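Local coordinates for trans-4-hydroxy-L-proline dehydratase (PDB 6VXC), which catalyses, as a glycyl radical enzyme, the dehydration of trans-4-hydroxy-L-proline to (S)-1-pyrroline-5-carboxylate in the anaerobic breakdown of hydroxyproline, at residues E171-R176 against N295-F300; P178-C183 against Y465-Y470; E478-N483 against E511-Q516. One frame throughout, in Å; residues are numbered along the deposited sequence.

Interaction 1: E171-R176 against N295-F300; sequences EFMEQR and NIWDAF
The indole of W297 is sandwiched between F172 on one face and the aliphatic part of R176 on the opposite one. F172 forms an offset stack with the six-membered ring, centroids 4.1 Å apart and planes 21° from parallel, its CD2 lying toward the indole rim. On the other side R176 CD sits over the centre of that ring in a CH-pi contact, and the guanidinium beyond makes an off-centre cation-pi approach. At the indole edge NE1 donates to F172 O at 2.7 Å, nearly straight (164°) and in the ring plane, which fixes the rotation of the indole. The R176 chain bends at chi3 (80°), carrying the guanidinium to N295, whose OD1 accepts from NE at 3.1 Å and from NH2 at 3.0 Å, both from the same face of the amide. NH2 also forms a salt bridge with D359. A water accepts from N295 ND2 and donates to Q175 O. I296 to A299 make a type II turn, and the D298 side chain reaches the pocket holding E456, the probable proton acceptor, and a bound glycerol. This joins the loop after helix 158-166 to the one after helix 276-293, with M173 packed against helix 506-538.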
loop_
_atom_site.group_PDB
_atom_site.type_symbol
_atom_site.label_atom_id
_atom_site.label_comp_id
_atom_site.label_asym_id
_atom_site.label_seq_id
_atom_site.Cartn_x
_atom_site.Cartn_y
_atom_site.Cartn_z
ATOM N N GLU A 171 6.524 -1.974 -12.359
ATOM C CA GLU A 171 5.857 -0.754 -12.816
ATOM C C GLU A 171 4.459 -0.667 -12.207
ATOM O O GLU A 171 3.562 -1.420 -12.590
ATOM C CB GLU A 171 5.767 -0.712 -14.342
ATOM C CG GLU A 171 4.963 0.482 -14.824
ATOM C CD GLU A 171 5.390 1.766 -14.156
ATOM O OE1 GLU A 171 6.599 2.062 -14.168
ATOM O OE2 GLU A 171 4.529 2.480 -13.618
ATOM N N PHE A 172 4.269 0.280 -11.292
ATOM C CA PHE A 172 3.029 0.332 -10.525
ATOM C C PHE A 172 1.831 0.761 -11.360
ATOM O O PHE A 172 0.701 0.382 -11.047
ATOM C CB PHE A 172 3.199 1.270 -9.331
ATOM C CG PHE A 172 3.403 0.554 -8.033
ATOM C CD1 PHE A 172 4.231 -0.563 -7.971
ATOM C CD2 PHE A 172 2.733 0.955 -6.892
ATOM C CE1 PHE A 172 4.406 -1.254 -6.783
ATOM C CE2 PHE A 172 2.911 0.270 -5.694
ATOM C CZ PHE A 172 3.748 -0.848 -5.649
ATOM N N MET A 173 2.035 1.517 -12.439
ATOM C CA MET A 173 0.889 2.077 -13.144
ATOM C C MET A 173 0.466 1.250 -14.361
ATOM O O MET A 173 -0.331 1.724 -15.175
ATOM C CB MET A 173 1.169 3.531 -13.541
ATOM C CG MET A 173 0.592 4.544 -12.557
ATOM S SD MET A 173 1.201 4.279 -10.856
ATOM C CE MET A 173 2.867 4.903 -10.978
ATOM N N GLU A 174 0.931 0.002 -14.474
ATOM C CA GLU A 174 0.540 -0.799 -15.630
ATOM C C GLU A 174 -0.898 -1.297 -15.536
ATOM O O GLU A 174 -1.543 -1.494 -16.567
ATOM C CB GLU A 174 1.497 -1.980 -15.832
ATOM C CG GLU A 174 1.532 -3.036 -14.724
ATOM C CD GLU A 174 2.115 -4.357 -15.222
ATOM O OE1 GLU A 174 3.259 -4.699 -14.826
ATOM O OE2 GLU A 174 1.429 -5.033 -16.033
ATOM N N GLN A 175 -1.398 -1.569 -14.330
ATOM C CA GLN A 175 -2.750 -2.088 -14.158
ATOM C C GLN A 175 -3.579 -1.308 -13.150
ATOM O O GLN A 175 -4.715 -1.706 -12.869
ATOM C CB GLN A 175 -2.702 -3.552 -13.729
ATOM C CG GLN A 175 -2.167 -4.497 -14.796
ATOM C CD GLN A 175 -1.951 -5.874 -14.250
ATOM O OE1 GLN A 175 -2.792 -6.391 -13.508
ATOM N NE2 GLN A 175 -0.820 -6.487 -14.601
ATOM N N ARG A 176 -3.031 -0.250 -12.567
ATOM C CA ARG A 176 -3.714 0.528 -11.549
ATOM C C ARG A 176 -3.321 1.981 -11.709
ATOM O O ARG A 176 -2.287 2.299 -12.302
ATOM C CB ARG A 176 -3.384 0.055 -10.116
ATOM C CG ARG A 176 -3.625 -1.419 -9.881
ATOM C CD ARG A 176 -3.518 -1.788 -8.419
ATOM N NE ARG A 176 -4.737 -1.454 -7.702
ATOM C CZ ARG A 176 -4.960 -1.750 -6.428
ATOM N NH1 ARG A 176 -4.030 -2.392 -5.721
ATOM N NH2 ARG A 176 -6.112 -1.417 -5.874
ATOM N N ASN A 295 -9.065 2.708 -10.287
ATOM C CA ASN A 295 -8.514 1.584 -9.515
ATOM C C ASN A 295 -7.203 2.021 -8.863
ATOM O O ASN A 295 -6.105 1.663 -9.300
ATOM C CB ASN A 295 -8.291 0.366 -10.401
ATOM C CG ASN A 295 -7.707 -0.807 -9.627
ATOM O OD1 ASN A 295 -7.673 -0.789 -8.395
ATOM N ND2 ASN A 295 -7.289 -1.853 -10.341
ATOM N N ILE A 296 -7.317 2.788 -7.769
ATOM C CA ILE A 296 -6.152 3.432 -7.159
ATOM C C ILE A 296 -5.429 2.471 -6.218
ATOM O O ILE A 296 -6.053 1.664 -5.533
ATOM C CB ILE A 296 -6.564 4.730 -6.431
ATOM C CG1 ILE A 296 -7.780 4.476 -5.526
ATOM C CG2 ILE A 296 -6.816 5.842 -7.432
ATOM C CD1 ILE A 296 -8.233 5.679 -4.744
ATOM N N TRP A 297 -4.098 2.539 -6.223
ATOM C CA TRP A 297 -3.284 1.776 -5.284
ATOM C C TRP A 297 -3.690 2.075 -3.846
ATOM O O TRP A 297 -3.900 3.230 -3.477
ATOM C CB TRP A 297 -1.799 2.097 -5.483
ATOM C CG TRP A 297 -1.152 1.295 -6.578
ATOM C CD1 TRP A 297 -0.812 1.724 -7.831
ATOM C CD2 TRP A 297 -0.776 -0.085 -6.510
ATOM N NE1 TRP A 297 -0.243 0.689 -8.545
ATOM C CE2 TRP A 297 -0.214 -0.430 -7.755
ATOM C CE3 TRP A 297 -0.864 -1.065 -5.512
ATOM C CZ2 TRP A 297 0.260 -1.709 -8.026
ATOM C CZ3 TRP A 297 -0.387 -2.338 -5.785
ATOM C CH2 TRP A 297 0.163 -2.646 -7.034
ATOM N N ASP A 298 -3.788 1.024 -3.033
ATOM C CA ASP A 298 -4.057 1.146 -1.593
ATOM C C ASP A 298 -5.429 1.747 -1.300
ATOM O O ASP A 298 -5.619 2.402 -0.269
ATOM C CB ASP A 298 -2.972 1.965 -0.897
ATOM C CG ASP A 298 -1.596 1.307 -0.982
ATOM O OD1 ASP A 298 -1.510 0.147 -1.434
ATOM O OD2 ASP A 298 -0.614 1.949 -0.591
ATOM N N ALA A 299 -6.397 1.484 -2.183
ATOM C CA ALA A 299 -7.789 1.886 -1.988
ATOM C C ALA A 299 -7.910 3.312 -1.460
ATOM O O ALA A 299 -7.503 4.263 -2.126
ATOM C CB ALA A 299 -8.479 0.894 -1.050
ATOM N N PHE A 300 -8.490 3.470 -0.273
ATOM C CA PHE A 300 -8.564 4.758 0.409
ATOM C C PHE A 300 -8.548 4.476 1.904
ATOM O O PHE A 300 -8.737 3.337 2.333
ATOM C CB PHE A 300 -9.826 5.558 -0.013
ATOM C CG PHE A 300 -9.693 7.055 0.158
ATOM C CD1 PHE A 300 -8.540 7.717 -0.222
ATOM C CD2 PHE A 300 -10.734 7.803 0.666
ATOM C CE1 PHE A 300 -8.421 9.089 -0.088
ATOM C CE2 PHE A 300 -10.622 9.181 0.809
ATOM C CZ PHE A 300 -9.476 9.827 0.428
HETATM O O HOH W 1 -7.557 -1.318 -13.082
HETATM O O HOH W 2 -3.012 -1.782 -2.873
#

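Interaction 2: P178-C183 against Y465-Y470; sequences PGHTVC and YVLTGY
P178-C183 is an irregular loop that comes nearest to strand 463-472 at P178 and V466, whose CA atoms are 5.9 Å apart; G179 and H180 both have positive phi. Waters join the two backbones: one donates to P178 O and L467 O, while another donates to H180 O and accepts from Y465 N. H180 carries most of the side-chain contact. With CG anti to the backbone N (chi1 -161°), its imidazole turns one edge toward the face of Y465, the rings nearly perpendicular (87°) in an offset edge-to-face pair with centroids 4.9 Å apart. One face of the imidazole is covered by L467 CD1, 3.6 Å from the ring centroid in a CH-pi contact. Y465 meets H180 O over the centre of its ring, and its OH, hydrogen-bonded to S452, has V182 CG2 beside it at 3.2 Å. P178 CB rests on both methyls of V466, 3.9 Å from CG1. H180 ND1 donates a weak, bent bond (121°) to Y465 O at 2.9 Å, while NE2 bonds E456 OE2. The imidazole thus bridges the strand backbone and E456, the probable proton acceptor, an arrangement consistent with H180 helping to orient that carboxylate.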
loop_
_atom_site.group_PDB
_atom_site.type_symbol
_atom_site.label_atom_id
_atom_site.label_comp_id
_atom_site.label_asym_id
_atom_site.label_seq_id
_atom_site.Cartn_x
_atom_site.Cartn_y
_atom_site.Cartn_z
ATOM N N PRO A 178 -2.300 5.781 -10.020
ATOM C CA PRO A 178 -1.327 6.136 -8.971
ATOM C C PRO A 178 -1.861 5.996 -7.557
ATOM O O PRO A 178 -1.214 5.353 -6.717
ATOM C CB PRO A 178 -0.974 7.589 -9.323
ATOM C CG PRO A 178 -1.127 7.650 -10.814
ATOM C CD PRO A 178 -2.301 6.756 -11.125
ATOM N N GLY A 179 -3.004 6.613 -7.265
ATOM C CA GLY A 179 -3.630 6.433 -5.969
ATOM C C GLY A 179 -2.652 6.679 -4.848
ATOM O O GLY A 179 -1.972 7.706 -4.797
ATOM N N HIS A 180 -2.590 5.727 -3.927
ATOM C CA HIS A 180 -1.656 5.764 -2.811
ATOM C C HIS A 180 -1.833 7.035 -1.983
ATOM O O HIS A 180 -0.865 7.731 -1.685
ATOM C CB HIS A 180 -0.207 5.641 -3.291
ATOM C CG HIS A 180 0.737 5.236 -2.207
ATOM N ND1 HIS A 180 1.348 6.147 -1.375
ATOM C CD2 HIS A 180 1.158 4.016 -1.802
ATOM C CE1 HIS A 180 2.105 5.506 -0.503
ATOM N NE2 HIS A 180 2.008 4.211 -0.740
ATOM N N THR A 181 -3.071 7.320 -1.572
ATOM C CA THR A 181 -3.341 8.580 -0.882
ATOM C C THR A 181 -4.333 8.373 0.274
ATOM O O THR A 181 -4.962 7.320 0.409
ATOM C CB THR A 181 -3.829 9.650 -1.881
ATOM O OG1 THR A 181 -3.738 10.945 -1.278
ATOM C CG2 THR A 181 -5.259 9.404 -2.292
ATOM N N VAL A 182 -4.455 9.398 1.123
ATOM C CA VAL A 182 -5.138 9.302 2.417
ATOM C C VAL A 182 -6.029 10.523 2.594
ATOM O O VAL A 182 -5.641 11.645 2.261
ATOM C CB VAL A 182 -4.123 9.179 3.581
ATOM C CG1 VAL A 182 -4.819 9.123 4.975
ATOM C CG2 VAL A 182 -3.247 7.936 3.382
ATOM N N CYS A 183 -7.211 10.304 3.148
ATOM C CA CYS A 183 -8.166 11.381 3.353
ATOM C C CYS A 183 -7.669 12.349 4.424
ATOM O O CYS A 183 -7.070 11.941 5.420
ATOM C CB CYS A 183 -9.515 10.788 3.766
ATOM S SG CYS A 183 -10.912 11.901 3.651
ATOM N N TYR A 465 1.807 11.338 -3.142
ATOM C CA TYR A 465 3.075 10.647 -2.903
ATOM C C TYR A 465 2.932 9.279 -3.551
ATOM O O TYR A 465 2.331 8.368 -2.981
ATOM C CB TYR A 465 3.447 10.580 -1.406
ATOM C CG TYR A 465 2.424 10.038 -0.405
ATOM C CD1 TYR A 465 1.250 10.732 -0.135
ATOM C CD2 TYR A 465 2.690 8.887 0.347
ATOM C CE1 TYR A 465 0.323 10.257 0.809
ATOM C CE2 TYR A 465 1.788 8.415 1.286
ATOM C CZ TYR A 465 0.605 9.100 1.516
ATOM O OH TYR A 465 -0.292 8.614 2.453
ATOM N N VAL A 466 3.472 9.173 -4.778
ATOM C CA VAL A 466 3.198 8.072 -5.693
ATOM C C VAL A 466 4.371 7.092 -5.668
ATOM O O VAL A 466 5.526 7.481 -5.862
ATOM C CB VAL A 466 2.937 8.594 -7.118
ATOM C CG1 VAL A 466 2.732 7.436 -8.090
ATOM C CG2 VAL A 466 1.728 9.551 -7.148
ATOM N N LEU A 467 4.068 5.821 -5.433
ATOM C CA LEU A 467 5.040 4.747 -5.592
ATOM C C LEU A 467 5.050 4.333 -7.059
ATOM O O LEU A 467 3.983 4.173 -7.661
ATOM C CB LEU A 467 4.669 3.551 -4.714
ATOM C CG LEU A 467 5.193 3.529 -3.269
ATOM C CD1 LEU A 467 4.887 4.823 -2.560
ATOM C CD2 LEU A 467 4.603 2.361 -2.501
ATOM N N THR A 468 6.241 4.176 -7.651
ATOM C CA THR A 468 6.304 3.839 -9.074
ATOM C C THR A 468 6.741 2.405 -9.359
ATOM O O THR A 468 6.586 1.955 -10.500
ATOM C CB THR A 468 7.227 4.814 -9.846
ATOM O OG1 THR A 468 8.580 4.670 -9.411
ATOM C CG2 THR A 468 6.792 6.282 -9.676
ATOM N N GLY A 469 7.274 1.685 -8.381
ATOM C CA GLY A 469 7.655 0.298 -8.551
ATOM C C GLY A 469 8.863 -0.056 -7.702
ATOM O O GLY A 469 9.627 0.801 -7.272
ATOM N N TYR A 470 9.045 -1.365 -7.482
ATOM C CA TYR A 470 10.172 -1.906 -6.716
ATOM C C TYR A 470 11.427 -1.994 -7.590
ATOM O O TYR A 470 11.347 -2.182 -8.802
ATOM C CB TYR A 470 9.833 -3.302 -6.168
ATOM C CG TYR A 470 8.583 -3.304 -5.331
ATOM C CD1 TYR A 470 8.612 -2.905 -4.002
ATOM C CD2 TYR A 470 7.368 -3.655 -5.887
ATOM C CE1 TYR A 470 7.441 -2.875 -3.240
ATOM C CE2 TYR A 470 6.197 -3.624 -5.146
ATOM C CZ TYR A 470 6.235 -3.237 -3.819
ATOM O OH TYR A 470 5.072 -3.208 -3.086
HETATM O O HOH W 3 1.490 4.480 -6.186
HETATM O O HOH W 4 -0.799 10.070 -2.844
#

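Interaction 3: E478-N483 against E511-Q516; sequences ELTLNN and EAFKKQ
T480 lies against helix 506-538 with both branches of its side chain in use, and A512, F513 and Q516 receive them. Its CG2, anti to the backbone N, points at A512, whose CB is 3.8 Å away, and also comes close to F513 N. The hydroxyl takes the other branch: OG1 lies 3.3 Å from Q516 CG and 3.4 Å from F513 CA, so it nestles against carbon. Its hydrogen-bond partner lies within its own helix, I476 O, one turn earlier.

Q516 runs alongside T480 in the opposite direction. The glutamine chain folds at chi2 (-80°), laying CG against the threonine and carrying the amide past it toward L479, where OE1 is 4.2 Å from L479 CB. NE2 continues to I495 O and T497 OG1, so the amide ties helix 506-538 to the chain that follows helix 473-481.

The contact joins the C-terminal turn of helix 473-481 to an early turn of helix 506-538, and that shorter helix ends in a Schellman motif with N483, at positive phi, as its C-prime residue. N482 ND2 reaches back to E478 O at 3.0 Å, in a nearly straight bond (175°) to a carbonyl of the last turn. N483 OD1 in turn accepts from G498 N.

F513, smaller in its share of the surface, presents the edge of its ring to T480 OG1, 4.0 Å from CD1. The phenyl also packs on I473 and I476 of helix 473-481 and on I578 of helix 575-591.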
loop_
_atom_site.group_PDB
_atom_site.type_symbol
_atom_site.label_atom_id
_atom_site.label_comp_id
_atom_site.label_asym_id
_atom_site.label_seq_id
_atom_site.Cartn_x
_atom_site.Cartn_y
_atom_site.Cartn_z
ATOM N N GLU A 478 24.127 -8.458 -9.266
ATOM C CA GLU A 478 24.322 -9.583 -10.173
ATOM C C GLU A 478 24.764 -9.106 -11.549
ATOM O O GLU A 478 25.748 -9.614 -12.099
ATOM C CB GLU A 478 23.038 -10.411 -10.273
ATOM C CG GLU A 478 23.154 -11.673 -11.138
ATOM C CD GLU A 478 21.896 -12.540 -11.085
ATOM O OE1 GLU A 478 20.844 -12.114 -11.594
ATOM O OE2 GLU A 478 21.960 -13.651 -10.519
ATOM N N LEU A 479 24.104 -8.072 -12.080
ATOM C CA LEU A 479 24.528 -7.499 -13.355
ATOM C C LEU A 479 25.962 -7.004 -13.278
ATOM O O LEU A 479 26.746 -7.240 -14.198
ATOM C CB LEU A 479 23.598 -6.351 -13.774
ATOM C CG LEU A 479 22.118 -6.590 -14.109
ATOM C CD1 LEU A 479 21.483 -5.293 -14.634
ATOM C CD2 LEU A 479 21.923 -7.730 -15.101
ATOM N N THR A 480 26.316 -6.320 -12.184
ATOM C CA THR A 480 27.687 -5.850 -11.981
ATOM C C THR A 480 28.686 -6.995 -12.072
ATOM O O THR A 480 29.747 -6.858 -12.690
ATOM C CB THR A 480 27.818 -5.158 -10.613
ATOM O OG1 THR A 480 26.848 -4.118 -10.492
ATOM C CG2 THR A 480 29.230 -4.567 -10.409
ATOM N N LEU A 481 28.400 -8.111 -11.392
ATOM C CA LEU A 481 29.303 -9.254 -11.387
ATOM C C LEU A 481 29.349 -9.983 -12.726
ATOM O O LEU A 481 30.202 -10.852 -12.903
ATOM C CB LEU A 481 28.924 -10.223 -10.262
ATOM C CG LEU A 481 29.048 -9.648 -8.842
ATOM C CD1 LEU A 481 28.561 -10.638 -7.802
ATOM C CD2 LEU A 481 30.469 -9.252 -8.551
ATOM N N ASN A 482 28.453 -9.653 -13.661
ATOM C CA ASN A 482 28.397 -10.265 -14.983
ATOM C C ASN A 482 28.583 -9.240 -16.103
ATOM O O ASN A 482 28.227 -9.514 -17.249
ATOM C CB ASN A 482 27.073 -11.014 -15.153
ATOM C CG ASN A 482 27.033 -12.329 -14.369
ATOM O OD1 ASN A 482 27.433 -13.372 -14.876
ATOM N ND2 ASN A 482 26.561 -12.274 -13.125
ATOM N N ASN A 483 29.147 -8.071 -15.795
ATOM C CA ASN A 483 29.469 -7.060 -16.802
ATOM C C ASN A 483 28.227 -6.653 -17.591
ATOM O O ASN A 483 28.261 -6.497 -18.812
ATOM C CB ASN A 483 30.584 -7.566 -17.723
ATOM C CG ASN A 483 31.280 -6.462 -18.500
ATOM O OD1 ASN A 483 31.233 -5.283 -18.147
ATOM N ND2 ASN A 483 32.010 -6.865 -19.530
ATOM N N GLU A 511 32.266 0.935 -7.087
ATOM C CA GLU A 511 32.050 1.950 -8.114
ATOM C C GLU A 511 31.329 1.372 -9.325
ATOM O O GLU A 511 30.430 2.008 -9.874
ATOM C CB GLU A 511 33.388 2.564 -8.523
ATOM C CG GLU A 511 33.356 3.311 -9.851
ATOM C CD GLU A 511 34.766 3.663 -10.353
ATOM O OE1 GLU A 511 35.362 4.623 -9.821
ATOM O OE2 GLU A 511 35.292 2.960 -11.256
ATOM N N ALA A 512 31.711 0.166 -9.754
ATOM C CA ALA A 512 31.009 -0.493 -10.853
ATOM C C ALA A 512 29.544 -0.744 -10.505
ATOM O O ALA A 512 28.654 -0.534 -11.338
ATOM C CB ALA A 512 31.705 -1.814 -11.208
ATOM N N PHE A 513 29.276 -1.191 -9.276
ATOM C CA PHE A 513 27.894 -1.361 -8.835
ATOM C C PHE A 513 27.121 -0.051 -8.905
ATOM O O PHE A 513 25.972 -0.024 -9.358
ATOM C CB PHE A 513 27.862 -1.901 -7.404
ATOM C CG PHE A 513 26.516 -1.768 -6.724
ATOM C CD1 PHE A 513 25.495 -2.659 -7.000
ATOM C CD2 PHE A 513 26.280 -0.736 -5.827
ATOM C CE1 PHE A 513 24.255 -2.537 -6.378
ATOM C CE2 PHE A 513 25.044 -0.593 -5.207
ATOM C CZ PHE A 513 24.026 -1.493 -5.484
ATOM N N LYS A 514 27.730 1.039 -8.431
ATOM C CA LYS A 514 27.062 2.332 -8.467
ATOM C C LYS A 514 26.773 2.778 -9.897
ATOM O O LYS A 514 25.727 3.389 -10.157
ATOM C CB LYS A 514 27.902 3.368 -7.721
ATOM C CG LYS A 514 27.882 3.167 -6.199
ATOM C CD LYS A 514 28.365 4.410 -5.453
ATOM C CE LYS A 514 29.873 4.628 -5.597
ATOM N NZ LYS A 514 30.409 5.769 -4.780
ATOM N N LYS A 515 27.648 2.431 -10.844
ATOM C CA LYS A 515 27.364 2.748 -12.242
ATOM C C LYS A 515 26.205 1.917 -12.777
ATOM O O LYS A 515 25.355 2.440 -13.503
ATOM C CB LYS A 515 28.597 2.533 -13.118
ATOM C CG LYS A 515 29.724 3.522 -12.906
ATOM C CD LYS A 515 30.805 3.242 -13.946
ATOM C CE LYS A 515 32.127 3.880 -13.602
ATOM N NZ LYS A 515 33.128 3.476 -14.629
ATOM N N GLN A 516 26.141 0.626 -12.430
ATOM C CA GLN A 516 24.981 -0.152 -12.842
ATOM C C GLN A 516 23.706 0.420 -12.236
ATOM O O GLN A 516 22.688 0.535 -12.919
ATOM C CB GLN A 516 25.150 -1.617 -12.459
ATOM C CG GLN A 516 26.294 -2.313 -13.170
ATOM C CD GLN A 516 25.930 -2.736 -14.574
ATOM O OE1 GLN A 516 24.796 -2.556 -15.026
ATOM N NE2 GLN A 516 26.890 -3.325 -15.266
#

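Interactions 1 and 2 lie in the core of the chain, their centres 8 Å apart, and share the loop between helices 158-166 and 186-189. They touch directly: W297 O is 2.9 Å from H180 N and F172 N is 3.0 Å from T468 O, both probable hydrogen bonds, and the F172 ring meets that of Y470. Both border the probable active site and combine aromatic contacts with bridging waters and hydrogen bonds. Interaction 3 lies about 30 Å from either, centre to centre, far from the chain's middle yet still largely buried; there two helices pack through a threonine, an alanine, a phenylalanine and a glutamine, with no hydrogen bond between the segments. Its helix 473-481 directly follows strand 463-472 of interaction 2.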